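Local coordinates for protein citryl-spermidine/3,4-dihydroxybenzoyl-citryl-spermidine:spermidine ligase (Bacillus anthracis, PDB 3TO3) that catalyses the ATP-dependent condensation of spermidine with citryl-spermidine intermediates in the biosynthesis of the siderophore petrobactin, at residues F103-F108 with S120-L125; V111-T116 with R575-D580; R295-V300 with R371-H376; V344-E349 with I455-F460. All blocks are in the same frame, centred on the assembly; numbering follows the deposited sequence. Where two conformers were deposited one is given.

Interaction 1 of 4, residues F103-F108 with S120-L125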
# COMPACT_ATOMS: atom_id res chain seq x y z
N PHE B 103 17.71 -11.24 -11.04
CA PHE B 103 17.69 -11.33 -12.49
C PHE B 103 17.37 -9.93 -13.05
O PHE B 103 18.12 -9.38 -13.84
CB PHE B 103 16.69 -12.39 -12.99
CG PHE B 103 16.46 -12.35 -14.48
CD1 PHE B 103 17.42 -12.83 -15.35
CD2 PHE B 103 15.31 -11.77 -15.01
CE1 PHE B 103 17.23 -12.76 -16.74
CE2 PHE B 103 15.12 -11.70 -16.39
CZ PHE B 103 16.09 -12.20 -17.25
N LEU B 104 16.27 -9.33 -12.61
CA LEU B 104 15.89 -8.02 -13.16
C LEU B 104 16.89 -6.91 -12.81
O LEU B 104 17.20 -6.06 -13.65
CB LEU B 104 14.45 -7.64 -12.77
CG LEU B 104 13.35 -8.41 -13.52
CD1 LEU B 104 11.96 -7.93 -13.12
CD2 LEU B 104 13.50 -8.25 -15.00
N GLU B 105 17.41 -6.91 -11.60
CA GLU B 105 18.40 -5.90 -11.24
C GLU B 105 19.66 -5.99 -12.12
O GLU B 105 20.17 -4.97 -12.57
CB GLU B 105 18.77 -5.95 -9.76
CG GLU B 105 17.76 -5.26 -8.86
CD GLU B 105 17.80 -5.75 -7.43
OE1 GLU B 105 18.65 -6.61 -7.09
OE2 GLU B 105 16.95 -5.27 -6.64
N GLU B 106 20.14 -7.20 -12.35
CA GLU B 106 21.39 -7.38 -13.10
C GLU B 106 21.20 -7.05 -14.59
O GLU B 106 22.00 -6.37 -15.20
CB GLU B 106 21.97 -8.79 -12.87
CG GLU B 106 22.23 -9.03 -11.38
CD GLU B 106 23.04 -10.29 -11.05
OE1 GLU B 106 22.90 -11.30 -11.76
OE2 GLU B 106 23.81 -10.25 -10.06
N VAL B 107 20.10 -7.52 -15.16
CA VAL B 107 19.77 -7.22 -16.53
C VAL B 107 19.53 -5.73 -16.80
O VAL B 107 19.88 -5.21 -17.85
CB VAL B 107 18.56 -8.09 -16.94
CG1 VAL B 107 17.82 -7.53 -18.14
CG2 VAL B 107 19.05 -9.48 -17.20
N PHE B 108 18.95 -5.02 -15.83
CA PHE B 108 18.70 -3.59 -16.00
C PHE B 108 19.82 -2.64 -15.53
O PHE B 108 19.65 -1.41 -15.50
CB PHE B 108 17.29 -3.21 -15.54
CG PHE B 108 16.19 -3.84 -16.39
CD1 PHE B 108 16.11 -3.59 -17.75
CD2 PHE B 108 15.27 -4.71 -15.84
CE1 PHE B 108 15.13 -4.18 -18.54
CE2 PHE B 108 14.27 -5.31 -16.63
CZ PHE B 108 14.20 -5.04 -17.98
N SER B 120 8.25 -1.45 -8.51
CA SER B 120 6.87 -1.95 -8.51
C SER B 120 6.70 -3.27 -9.26
O SER B 120 6.03 -4.19 -8.80
CB SER B 120 5.94 -0.92 -9.13
OG SER B 120 5.94 0.20 -8.29
N PHE B 121 7.31 -3.35 -10.43
CA PHE B 121 7.22 -4.53 -11.26
C PHE B 121 7.81 -5.74 -10.55
O PHE B 121 7.20 -6.82 -10.53
CB PHE B 121 7.92 -4.27 -12.60
CG PHE B 121 7.74 -5.37 -13.61
CD1 PHE B 121 6.49 -5.93 -13.84
CD2 PHE B 121 8.81 -5.80 -14.36
CE1 PHE B 121 6.32 -6.94 -14.79
CE2 PHE B 121 8.66 -6.80 -15.31
CZ PHE B 121 7.40 -7.36 -15.53
N ILE B 122 8.99 -5.57 -9.94
CA ILE B 122 9.63 -6.65 -9.19
C ILE B 122 8.71 -7.12 -8.07
O ILE B 122 8.54 -8.34 -7.87
CB ILE B 122 10.94 -6.20 -8.54
CG1 ILE B 122 12.10 -6.33 -9.52
CG2 ILE B 122 11.24 -7.03 -7.30
CD1 ILE B 122 13.27 -5.36 -9.21
N HIS B 123 8.08 -6.16 -7.38
CA HIS B 123 7.15 -6.44 -6.28
C HIS B 123 5.96 -7.25 -6.77
O HIS B 123 5.53 -8.18 -6.11
CB HIS B 123 6.64 -5.15 -5.63
CG HIS B 123 5.72 -5.37 -4.47
ND1 HIS B 123 6.06 -6.18 -3.41
CD2 HIS B 123 4.50 -4.88 -4.20
CE1 HIS B 123 5.08 -6.16 -2.52
NE2 HIS B 123 4.11 -5.39 -2.98
N GLU B 124 5.44 -6.90 -7.94
CA GLU B 124 4.30 -7.61 -8.50
C GLU B 124 4.65 -9.01 -8.92
O GLU B 124 3.80 -9.92 -8.80
CB GLU B 124 3.74 -6.85 -9.71
CG GLU B 124 2.93 -5.68 -9.28
CD GLU B 124 2.60 -4.78 -10.44
OE1 GLU B 124 2.21 -5.34 -11.50
OE2 GLU B 124 2.72 -3.53 -10.27
N LEU B 125 5.87 -9.17 -9.43
CA LEU B 125 6.35 -10.49 -9.83
C LEU B 125 6.47 -11.40 -8.60
O LEU B 125 6.11 -12.57 -8.67
CB LEU B 125 7.68 -10.41 -10.59
CG LEU B 125 7.47 -9.83 -12.00
CD1 LEU B 125 8.78 -9.60 -12.71
CD2 LEU B 125 6.62 -10.75 -12.82
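Leu-104 meets Leu-125 across two helices, and on the first of them Glu-106 OE1 is gripped twice, by a salt bridge to Arg-89 NE and a hydrogen bond with Tyr-68 OH, which ties helix 100-110 to strands 88-90 and 65-74. The motif is an alpha-alpha hairpin. Helices 100-110 and 115-138 follow one another in the chain and run nearly antiparallel, at 151°. Their axes stay 11.3 Å apart here, so side chains alone bridge the gap. The contact across it is apolar. Leu-104 reaches over with one methyl, CD1; its CG lies anti to the carbonyl carbon (chi1 -74°), which directs the branch across the gap. Leu-104 CD1 is 3.6 Å from Leu-125 CD1 and 3.9 Å from Ile-122 CG1. It also comes obliquely to the ring of Phe-121, 4.0 Å from CD2. Ile-122 runs antiparallel alongside Leu-104, while Leu-125 stands nearly square to it. Leu-31 of helix 18-37 touches Leu-104, Phe-121 and Leu-125, so a third helix joins the buried cluster. Within helix 115-138, Leu-125 CD1 stands 3.8 Å above one face of the Phe-121 ring, offset toward its rim.

Interaction 2 of 4, residues V111-T116 with R575-D580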
# COMPACT_ATOMS: atom_id res chain seq x y z
N VAL B 111 20.69 -2.35 -19.27
CA VAL B 111 19.64 -1.73 -20.07
C VAL B 111 18.83 -0.76 -19.20
O VAL B 111 18.28 -1.16 -18.21
CB VAL B 111 18.70 -2.83 -20.65
CG1 VAL B 111 17.35 -2.24 -21.10
CG2 VAL B 111 19.40 -3.56 -21.79
N ASN B 112 18.72 0.50 -19.59
CA ASN B 112 18.05 1.47 -18.72
C ASN B 112 16.51 1.42 -18.62
O ASN B 112 15.81 1.36 -19.64
CB ASN B 112 18.50 2.90 -19.04
CG ASN B 112 18.57 3.76 -17.80
OD1 ASN B 112 17.63 4.48 -17.47
ND2 ASN B 112 19.68 3.65 -17.08
N VAL B 113 16.00 1.43 -17.39
CA VAL B 113 14.56 1.58 -17.17
C VAL B 113 14.27 2.61 -16.07
O VAL B 113 15.18 3.14 -15.47
CB VAL B 113 13.87 0.22 -16.86
CG1 VAL B 113 13.86 -0.69 -18.10
CG2 VAL B 113 14.53 -0.49 -15.67
N GLU B 114 12.99 2.89 -15.82
CA GLU B 114 12.65 3.77 -14.71
C GLU B 114 12.68 2.94 -13.42
O GLU B 114 11.91 1.99 -13.25
CB GLU B 114 11.29 4.45 -14.95
CG GLU B 114 10.79 5.31 -13.79
CD GLU B 114 11.70 6.50 -13.50
OE1 GLU B 114 12.23 7.08 -14.48
OE2 GLU B 114 11.87 6.86 -12.30
N GLN B 115 13.58 3.34 -12.53
CA GLN B 115 13.86 2.63 -11.28
C GLN B 115 12.61 2.38 -10.48
O GLN B 115 12.34 1.28 -10.03
CB GLN B 115 14.80 3.48 -10.42
CG GLN B 115 15.29 2.73 -9.21
CD GLN B 115 15.97 1.43 -9.60
OE1 GLN B 115 16.93 1.44 -10.39
NE2 GLN B 115 15.48 0.31 -9.08
N THR B 116 11.86 3.46 -10.29
CA THR B 116 10.54 3.42 -9.69
C THR B 116 9.63 2.35 -10.31
O THR B 116 9.02 1.57 -9.59
CB THR B 116 9.89 4.81 -9.85
OG1 THR B 116 10.10 5.55 -8.65
CG2 THR B 116 8.41 4.70 -10.12
N ARG B 575 5.35 -1.38 -21.00
CA ARG B 575 4.58 -0.34 -20.34
C ARG B 575 4.81 -0.28 -18.82
O ARG B 575 4.64 0.76 -18.20
CB ARG B 575 3.10 -0.51 -20.68
CG ARG B 575 2.23 0.68 -20.33
CD ARG B 575 1.08 0.77 -21.30
NE ARG B 575 0.95 -0.47 -22.07
CZ ARG B 575 0.25 -0.57 -23.20
NH1 ARG B 575 0.19 -1.73 -23.84
NH2 ARG B 575 -0.39 0.48 -23.68
N ARG B 576 5.21 -1.41 -18.24
CA ARG B 576 5.40 -1.52 -16.80
C ARG B 576 6.76 -1.04 -16.38
O ARG B 576 7.02 -0.91 -15.17
CB ARG B 576 5.26 -2.97 -16.34
CG ARG B 576 4.17 -3.75 -17.03
CD ARG B 576 3.02 -4.05 -16.09
NE ARG B 576 3.07 -5.44 -15.63
CZ ARG B 576 2.61 -6.48 -16.34
NH1 ARG B 576 2.07 -6.28 -17.54
NH2 ARG B 576 2.70 -7.71 -15.85
N LEU B 577 7.68 -0.90 -17.34
CA LEU B 577 9.03 -0.39 -17.05
C LEU B 577 9.32 1.09 -17.35
O LEU B 577 10.45 1.54 -17.15
CB LEU B 577 10.09 -1.28 -17.71
CG LEU B 577 9.79 -2.76 -17.48
CD1 LEU B 577 10.54 -3.59 -18.49
CD2 LEU B 577 10.10 -3.20 -16.05
N TYR B 578 8.35 1.84 -17.89
CA TYR B 578 8.59 3.25 -18.26
C TYR B 578 7.44 4.16 -17.85
O TYR B 578 6.28 3.75 -17.91
CB TYR B 578 8.85 3.39 -19.78
CG TYR B 578 10.06 2.62 -20.22
CD1 TYR B 578 11.33 3.19 -20.20
CD2 TYR B 578 9.95 1.30 -20.59
CE1 TYR B 578 12.44 2.46 -20.57
CE2 TYR B 578 11.05 0.55 -20.95
CZ TYR B 578 12.30 1.14 -20.95
OH TYR B 578 13.39 0.38 -21.31
N ILE B 579 7.76 5.37 -17.40
CA ILE B 579 6.73 6.36 -17.15
C ILE B 579 6.22 6.78 -18.51
O ILE B 579 5.05 6.60 -18.87
CB ILE B 579 7.32 7.61 -16.44
CG1 ILE B 579 7.90 7.28 -15.06
CG2 ILE B 579 6.28 8.73 -16.37
CD1 ILE B 579 6.88 7.08 -13.93
N ASP B 580 7.16 7.24 -19.32
CA ASP B 580 6.86 7.78 -20.63
C ASP B 580 7.71 7.03 -21.63
O ASP B 580 8.85 6.65 -21.34
CB ASP B 580 7.20 9.28 -20.67
CG ASP B 580 5.96 10.18 -20.65
OD1 ASP B 580 4.97 9.85 -21.35
OD2 ASP B 580 5.99 11.21 -19.93
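In Val-113 (chi1 -69°) the CG1 methyl, and in Tyr-578 (chi1 -61°) the ring carbon CG, lies beside the backbone N and anti to the carbonyl carbon, which helps bring the two together. The tyrosine leaves the backbone pointing away from segment 111-116, yet its far end returns. The two side chains lie roughly perpendicular. Val-113 CG1 is 3.7 Å from Tyr-578 CZ and comes to the ring obliquely. The same methyl packs on Leu-577 CB at 3.8 Å. One backbone bond joins the segments: Glu-114 N donates to Leu-577 O, 3.2 Å long and fairly straight at 165°. Glu-114 is the N-cap residue of helix 115-138, so this bond anchors the start of that helix to a loop far along the chain. The side chain of Glu-114 bends at its second torsion and lays Glu-114 CG 3.7 Å from Ile-579 CG1. This side of the contact, with exposed Ile-579, is at the surface. The more buried side faces the helices. Val-113 and Leu-577 both touch Phe-108 of helix 100-110, Leu-577 also packs on Phe-121 of helix 115-138, and loop 575-580 runs between strands 566-570 and 585-589.

Interaction 3 of 4, residues R295-V300 with R371-H376. With ATP (adenosine-5'-triphosphate), chain E.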
# COMPACT_ATOMS: atom_id res chain seq x y z
N ARG B 295 -29.87 -15.64 -11.21
CA ARG B 295 -29.74 -14.24 -10.89
C ARG B 295 -28.47 -13.66 -11.52
O ARG B 295 -27.53 -14.38 -11.81
CB ARG B 295 -29.75 -14.08 -9.38
CG ARG B 295 -31.12 -14.49 -8.80
CD ARG B 295 -32.04 -13.29 -8.72
NE ARG B 295 -31.43 -12.31 -7.83
CZ ARG B 295 -31.33 -12.48 -6.52
NH1 ARG B 295 -31.85 -13.58 -5.98
NH2 ARG B 295 -30.73 -11.57 -5.75
N PRO B 296 -28.47 -12.36 -11.77
CA PRO B 296 -27.35 -11.69 -12.43
C PRO B 296 -26.07 -11.67 -11.58
O PRO B 296 -26.12 -11.74 -10.36
CB PRO B 296 -27.86 -10.25 -12.61
CG PRO B 296 -28.88 -10.06 -11.47
CD PRO B 296 -29.55 -11.43 -11.38
N TYR B 297 -24.94 -11.58 -12.26
CA TYR B 297 -23.65 -11.33 -11.64
C TYR B 297 -23.58 -9.87 -11.22
O TYR B 297 -24.29 -9.01 -11.74
CB TYR B 297 -22.49 -11.57 -12.63
CG TYR B 297 -22.52 -12.88 -13.40
CD1 TYR B 297 -22.12 -14.07 -12.81
CD2 TYR B 297 -22.91 -12.89 -14.74
CE1 TYR B 297 -22.14 -15.29 -13.55
CE2 TYR B 297 -22.94 -14.06 -15.48
CZ TYR B 297 -22.55 -15.26 -14.88
OH TYR B 297 -22.59 -16.41 -15.65
N VAL B 298 -22.67 -9.62 -10.29
CA VAL B 298 -22.38 -8.29 -9.79
C VAL B 298 -20.90 -8.03 -10.07
O VAL B 298 -20.02 -8.84 -9.69
CB VAL B 298 -22.68 -8.24 -8.30
CG1 VAL B 298 -22.78 -6.88 -7.86
CG2 VAL B 298 -24.02 -8.87 -8.07
N LYS B 299 -20.63 -6.94 -10.76
CA LYS B 299 -19.26 -6.50 -10.97
C LYS B 299 -19.07 -5.25 -10.15
O LYS B 299 -19.75 -4.23 -10.38
CB LYS B 299 -18.97 -6.25 -12.46
CG LYS B 299 -17.55 -5.79 -12.76
CD LYS B 299 -17.28 -5.75 -14.27
CE LYS B 299 -15.79 -5.69 -14.57
NZ LYS B 299 -15.53 -5.55 -16.04
N VAL B 300 -18.18 -5.33 -9.16
CA VAL B 300 -18.08 -4.26 -8.18
C VAL B 300 -16.67 -3.71 -8.07
O VAL B 300 -15.71 -4.35 -8.48
CB VAL B 300 -18.57 -4.71 -6.80
CG1 VAL B 300 -20.04 -5.03 -6.86
CG2 VAL B 300 -17.80 -5.97 -6.34
N ARG B 371 -24.89 -7.95 -14.45
CA ARG B 371 -24.80 -8.59 -15.76
C ARG B 371 -25.63 -9.89 -15.82
O ARG B 371 -25.74 -10.59 -14.81
CB ARG B 371 -23.33 -8.83 -16.12
CG ARG B 371 -23.08 -9.99 -17.02
CD ARG B 371 -21.75 -9.85 -17.75
NE ARG B 371 -20.59 -9.97 -16.89
CZ ARG B 371 -19.49 -9.23 -17.02
NH1 ARG B 371 -19.40 -8.32 -17.96
NH2 ARG B 371 -18.47 -9.41 -16.20
N GLU B 372 -26.23 -10.18 -16.98
CA GLU B 372 -27.06 -11.39 -17.14
C GLU B 372 -26.25 -12.64 -16.84
O GLU B 372 -25.12 -12.78 -17.31
CB GLU B 372 -27.59 -11.54 -18.57
CG GLU B 372 -28.60 -10.52 -19.02
CD GLU B 372 -29.05 -10.77 -20.46
OE1 GLU B 372 -28.17 -10.96 -21.34
OE2 GLU B 372 -30.30 -10.77 -20.69
N SER B 373 -26.84 -13.57 -16.10
CA SER B 373 -26.24 -14.89 -15.88
C SER B 373 -26.21 -15.67 -17.17
O SER B 373 -27.21 -15.70 -17.87
CB SER B 373 -27.10 -15.69 -14.90
OG SER B 373 -26.49 -16.94 -14.64
N VAL B 374 -25.10 -16.31 -17.48
CA VAL B 374 -25.04 -17.18 -18.66
C VAL B 374 -26.08 -18.32 -18.59
O VAL B 374 -26.50 -18.85 -19.62
CB VAL B 374 -23.64 -17.79 -18.85
CG1 VAL B 374 -23.45 -18.96 -17.91
CG2 VAL B 374 -23.47 -18.24 -20.27
N HIS B 375 -26.51 -18.69 -17.39
CA HIS B 375 -27.54 -19.72 -17.24
C HIS B 375 -28.91 -19.37 -17.81
O HIS B 375 -29.69 -20.26 -18.11
CB HIS B 375 -27.66 -20.18 -15.79
CG HIS B 375 -26.40 -20.78 -15.27
ND1 HIS B 375 -25.98 -22.03 -15.64
CD2 HIS B 375 -25.45 -20.28 -14.45
CE1 HIS B 375 -24.82 -22.29 -15.06
NE2 HIS B 375 -24.48 -21.24 -14.33
N HIS B 376 -29.18 -18.08 -17.93
CA HIS B 376 -30.35 -17.56 -18.62
C HIS B 376 -30.38 -18.14 -20.04
O HIS B 376 -31.44 -18.52 -20.53
CB HIS B 376 -30.24 -16.02 -18.65
CG HIS B 376 -31.38 -15.32 -19.32
ND1 HIS B 376 -31.82 -15.63 -20.59
CD2 HIS B 376 -32.15 -14.28 -18.91
CE1 HIS B 376 -32.82 -14.83 -20.92
NE2 HIS B 376 -33.04 -14.00 -19.92
PB ATP E . -12.97 -7.95 -15.46
O1B ATP E . -13.25 -7.72 -13.99
O2B ATP E . -12.91 -6.63 -16.17
O3B ATP E . -14.08 -8.88 -16.07
PA ATP E . -10.27 -8.10 -15.19
O1A ATP E . -10.53 -7.13 -14.05
O2A ATP E . -9.57 -7.44 -16.38
O3A ATP E . -11.62 -8.71 -15.67
O5' ATP E . -9.36 -9.25 -14.62
C5' ATP E . -9.44 -10.53 -15.12
C4' ATP E . -8.35 -11.40 -14.84
O4' ATP E . -8.33 -12.51 -15.79
C3' ATP E . -7.06 -10.69 -15.01
O3' ATP E . -6.35 -10.70 -13.84
C2' ATP E . -6.35 -11.44 -16.07
O2' ATP E . -5.01 -11.48 -15.82
C1' ATP E . -6.98 -12.79 -15.96
N9 ATP E . -6.74 -13.67 -17.07
C8 ATP E . -6.28 -14.93 -16.94
N7 ATP E . -6.18 -15.46 -18.17
C5 ATP E . -6.57 -14.55 -19.09
C6 ATP E . -6.67 -14.57 -20.49
N6 ATP E . -6.30 -15.75 -21.20
N1 ATP E . -7.11 -13.46 -21.13
C2 ATP E . -7.46 -12.36 -20.44
N3 ATP E . -7.37 -12.30 -19.09
C4 ATP E . -6.94 -13.38 -18.39
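The ring of Tyr-297 lies along segment 371-376 and meets four successive residues of it. Nearest the backbone, Tyr-297 CD2 packs on Arg-371 CG at 3.7 Å and also lies at the edge of the guanidinium, near its plane. Further out, the tyrosine turns its own edge to Glu-372 O, near the ring plane and 3.1 Å from Tyr-297 CE2. Ser-373 CA is 3.4 Å from Tyr-297 CE2. At the end of the ring, Tyr-297 OH accepts a nearly straight bond from Val-374 N, 3.1 Å at 169°. The backbones below form an antiparallel hydrogen-bonded pair: Tyr-297 N to Arg-371 O is 2.9 Å, and Arg-371 N to Tyr-297 O is 3.0 Å. This links strands 297-306 and 367-371 of the large mixed sheet in this IucA/IucC-family synthetase. The side chains of Tyr-297 and Arg-371 therefore rise from the same face. Past the pair, Ser-373 OG accepts from His-375 N in an ST turn and also bonds to Pro-293 O.

In Lys-299, CG lies opposite the backbone N (chi1 180°) and the chain runs on extended to the bound ATP. Its NZ is 2.8 Å from ATP O2B, though the position of NZ is less sure. Arg-371 bends at its third torsion and turns the guanidinium edge toward ATP O3B, which stays 4.4 Å from Arg-371 NH2. As modelled, Lys-299 NZ and Arg-371 NH1 both form salt bridges with Asp-459 OD1. Two cations sharing a carboxylate beside the beta-phosphate probably help balance the nucleotide's negative charge.

Interaction 4 of 4, residues V344-E349 with I455-F460. With ATP (adenosine-5'-triphosphate), chain E.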
# COMPACT_ATOMS: atom_id res chain seq x y z
N VAL B 344 -25.07 -16.01 -31.41
CA VAL B 344 -24.23 -15.36 -30.44
C VAL B 344 -25.01 -14.89 -29.21
O VAL B 344 -26.11 -14.36 -29.35
CB VAL B 344 -23.59 -14.12 -31.07
CG1 VAL B 344 -22.78 -13.37 -30.04
CG2 VAL B 344 -22.73 -14.55 -32.25
N ILE B 345 -24.46 -15.10 -28.02
CA ILE B 345 -25.05 -14.62 -26.78
C ILE B 345 -24.26 -13.39 -26.34
O ILE B 345 -23.05 -13.44 -26.33
CB ILE B 345 -24.90 -15.65 -25.67
CG1 ILE B 345 -25.60 -16.94 -26.05
CG2 ILE B 345 -25.39 -15.11 -24.32
CD1 ILE B 345 -25.05 -18.12 -25.28
N LEU B 346 -24.93 -12.29 -26.01
CA LEU B 346 -24.24 -11.15 -25.38
C LEU B 346 -24.73 -11.02 -23.95
O LEU B 346 -25.90 -10.75 -23.75
CB LEU B 346 -24.53 -9.86 -26.14
CG LEU B 346 -24.09 -9.82 -27.60
CD1 LEU B 346 -24.38 -8.46 -28.15
CD2 LEU B 346 -22.64 -10.13 -27.76
N LEU B 347 -23.88 -11.23 -22.94
CA LEU B 347 -24.42 -11.14 -21.58
C LEU B 347 -24.54 -9.65 -21.29
O LEU B 347 -23.53 -8.93 -21.18
CB LEU B 347 -23.49 -11.82 -20.58
CG LEU B 347 -23.20 -13.28 -20.85
CD1 LEU B 347 -22.18 -13.81 -19.88
CD2 LEU B 347 -24.52 -14.11 -20.79
N LYS B 348 -25.77 -9.18 -21.11
CA LYS B 348 -26.01 -7.76 -21.11
C LYS B 348 -25.62 -7.19 -19.75
O LYS B 348 -25.97 -7.79 -18.73
CB LYS B 348 -27.47 -7.44 -21.43
CG LYS B 348 -27.90 -7.77 -22.86
CD LYS B 348 -29.37 -7.34 -23.10
CE LYS B 348 -30.07 -8.13 -24.24
NZ LYS B 348 -30.56 -9.51 -23.88
N GLU B 349 -24.93 -6.05 -19.74
CA GLU B 349 -24.71 -5.36 -18.50
C GLU B 349 -25.92 -4.44 -18.49
O GLU B 349 -25.88 -3.35 -19.03
CB GLU B 349 -23.38 -4.57 -18.66
CG GLU B 349 -22.13 -5.53 -18.66
CD GLU B 349 -20.88 -5.02 -19.40
OE1 GLU B 349 -20.73 -3.84 -19.76
OE2 GLU B 349 -20.00 -5.85 -19.65
N ILE B 455 -21.00 -18.97 -29.17
CA ILE B 455 -20.17 -18.13 -28.31
C ILE B 455 -20.97 -17.11 -27.47
O ILE B 455 -21.98 -16.56 -27.92
CB ILE B 455 -19.10 -17.41 -29.15
CG1 ILE B 455 -17.90 -17.08 -28.27
CG2 ILE B 455 -19.66 -16.18 -29.83
CD1 ILE B 455 -17.32 -18.33 -27.61
N ALA B 456 -20.51 -16.85 -26.26
CA ALA B 456 -21.15 -15.83 -25.42
C ALA B 456 -20.09 -14.82 -25.09
O ALA B 456 -18.96 -15.20 -24.80
CB ALA B 456 -21.69 -16.44 -24.16
N LEU B 457 -20.43 -13.54 -25.15
CA LEU B 457 -19.44 -12.48 -24.98
C LEU B 457 -19.83 -11.62 -23.80
O LEU B 457 -21.02 -11.48 -23.50
CB LEU B 457 -19.33 -11.64 -26.25
CG LEU B 457 -19.04 -12.45 -27.51
CD1 LEU B 457 -19.59 -11.76 -28.73
CD2 LEU B 457 -17.54 -12.70 -27.64
N LYS B 458 -18.83 -11.10 -23.11
CA LYS B 458 -19.09 -10.27 -21.94
C LYS B 458 -18.02 -9.19 -21.83
O LYS B 458 -17.07 -9.19 -22.63
CB LYS B 458 -19.15 -11.11 -20.66
CG LYS B 458 -17.91 -12.00 -20.38
CD LYS B 458 -18.14 -12.74 -19.04
CE LYS B 458 -16.89 -13.50 -18.53
NZ LYS B 458 -15.79 -12.57 -18.12
N ASP B 459 -18.17 -8.34 -20.82
CA ASP B 459 -17.32 -7.17 -20.56
C ASP B 459 -17.19 -6.19 -21.73
O ASP B 459 -16.14 -6.10 -22.36
CB ASP B 459 -15.93 -7.61 -20.08
CG ASP B 459 -15.94 -8.08 -18.63
OD1 ASP B 459 -16.67 -7.49 -17.80
OD2 ASP B 459 -15.23 -9.06 -18.32
N PHE B 460 -18.30 -5.52 -22.05
CA PHE B 460 -18.40 -4.41 -23.03
C PHE B 460 -18.03 -3.01 -22.53
O PHE B 460 -17.51 -2.18 -23.27
CB PHE B 460 -19.81 -4.40 -23.62
CG PHE B 460 -20.31 -5.77 -23.94
CD1 PHE B 460 -19.52 -6.62 -24.70
CD2 PHE B 460 -21.50 -6.25 -23.42
CE1 PHE B 460 -19.96 -7.91 -24.99
CE2 PHE B 460 -21.93 -7.54 -23.68
CZ PHE B 460 -21.16 -8.38 -24.47
PB ATP E . -12.97 -7.95 -15.46
O1B ATP E . -13.25 -7.72 -13.99
O2B ATP E . -12.91 -6.63 -16.17
O3B ATP E . -14.08 -8.88 -16.07
PA ATP E . -10.27 -8.10 -15.19
O1A ATP E . -10.53 -7.13 -14.05
O2A ATP E . -9.57 -7.44 -16.38
O3A ATP E . -11.62 -8.71 -15.67
O5' ATP E . -9.36 -9.25 -14.62
C5' ATP E . -9.44 -10.53 -15.12
C4' ATP E . -8.35 -11.40 -14.84
O4' ATP E . -8.33 -12.51 -15.79
C3' ATP E . -7.06 -10.69 -15.01
O3' ATP E . -6.35 -10.70 -13.84
C2' ATP E . -6.35 -11.44 -16.07
O2' ATP E . -5.01 -11.48 -15.82
C1' ATP E . -6.98 -12.79 -15.96
N9 ATP E . -6.74 -13.67 -17.07
C8 ATP E . -6.28 -14.93 -16.94
N7 ATP E . -6.18 -15.46 -18.17
C5 ATP E . -6.57 -14.55 -19.09
C6 ATP E . -6.67 -14.57 -20.49
N6 ATP E . -6.30 -15.75 -21.20
N1 ATP E . -7.11 -13.46 -21.13
C2 ATP E . -7.46 -12.36 -20.44
N3 ATP E . -7.37 -12.30 -19.09
C4 ATP E . -6.94 -13.38 -18.39
O HOH W 1 -20.92 -8.40 -20.44
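Ile-345 and Leu-346 pair tightly with Ala-456 and Leu-457, as parallel strands in the mixed sheet. Three backbone bonds of 2.9 Å hold them: Ile-345 N to Ile-455 O, Leu-457 N to Ile-345 O, and Leu-347 N to Leu-457 O. On one face Ile-345 CB packs on Ala-456 CB at 3.6 Å. On the other, Leu-346 CD2 meets Leu-457 CD1, also at 3.6 Å. Val-344 CG1 adds to that second cluster, as does the ring of Phe-460, whose CZ lies near Leu-346 CD2. Helix 315-333 covers this face through Leu-328.

Beyond Leu-347 the chains part, until Glu-349 CA and Phe-460 CA are 7.8 Å apart. Here a water takes the place of direct backbone pairing. It donates to Leu-347 O and to Glu-349 OE2, and it accepts from Asp-459 N. Glu-349 is extended beyond CG, which carries its carboxylate across the gap; OE2 accepts from Phe-460 N at 3.0 Å, on the syn side and 25° out of the carboxylate plane.

Asp-459 belongs to the magnesium site with Gln-441 and Asn-442, and it lines the ATP pocket. Glu-349 OE2 is 4.1 Å from Asp-459 OD1, but Arg-371 NH1 forms salt bridges to both oxygens, which probably offsets their repulsion. Through the water on Asp-459 N, the amide of Phe-460 and the shared Arg-371, Glu-349 probably acts as a second-shell residue that positions the turn carrying the metal-site aspartate.

Overall arrangement
Interactions 1 and 2 adjoin, with centres about 11 Å apart, and both use helix 115-138. Interaction 1 is buried and apolar, while interaction 2 lies at the surface and adds one backbone bond; Phe-121 packs on Leu-577 between them. Interactions 3 and 4 also have centres about 11 Å apart, but on the opposite side of the chain's centre. Both are buried, belong to the same mixed sheet and touch ATP. One pairs strands antiparallel, the other parallel, and charged side chains join them at Asp-459. Nearest atoms of the two groups are about 17 Å apart or more. Interactions 3 and 4 rest on backbone pairing and packing, with ionic groups added near the ATP.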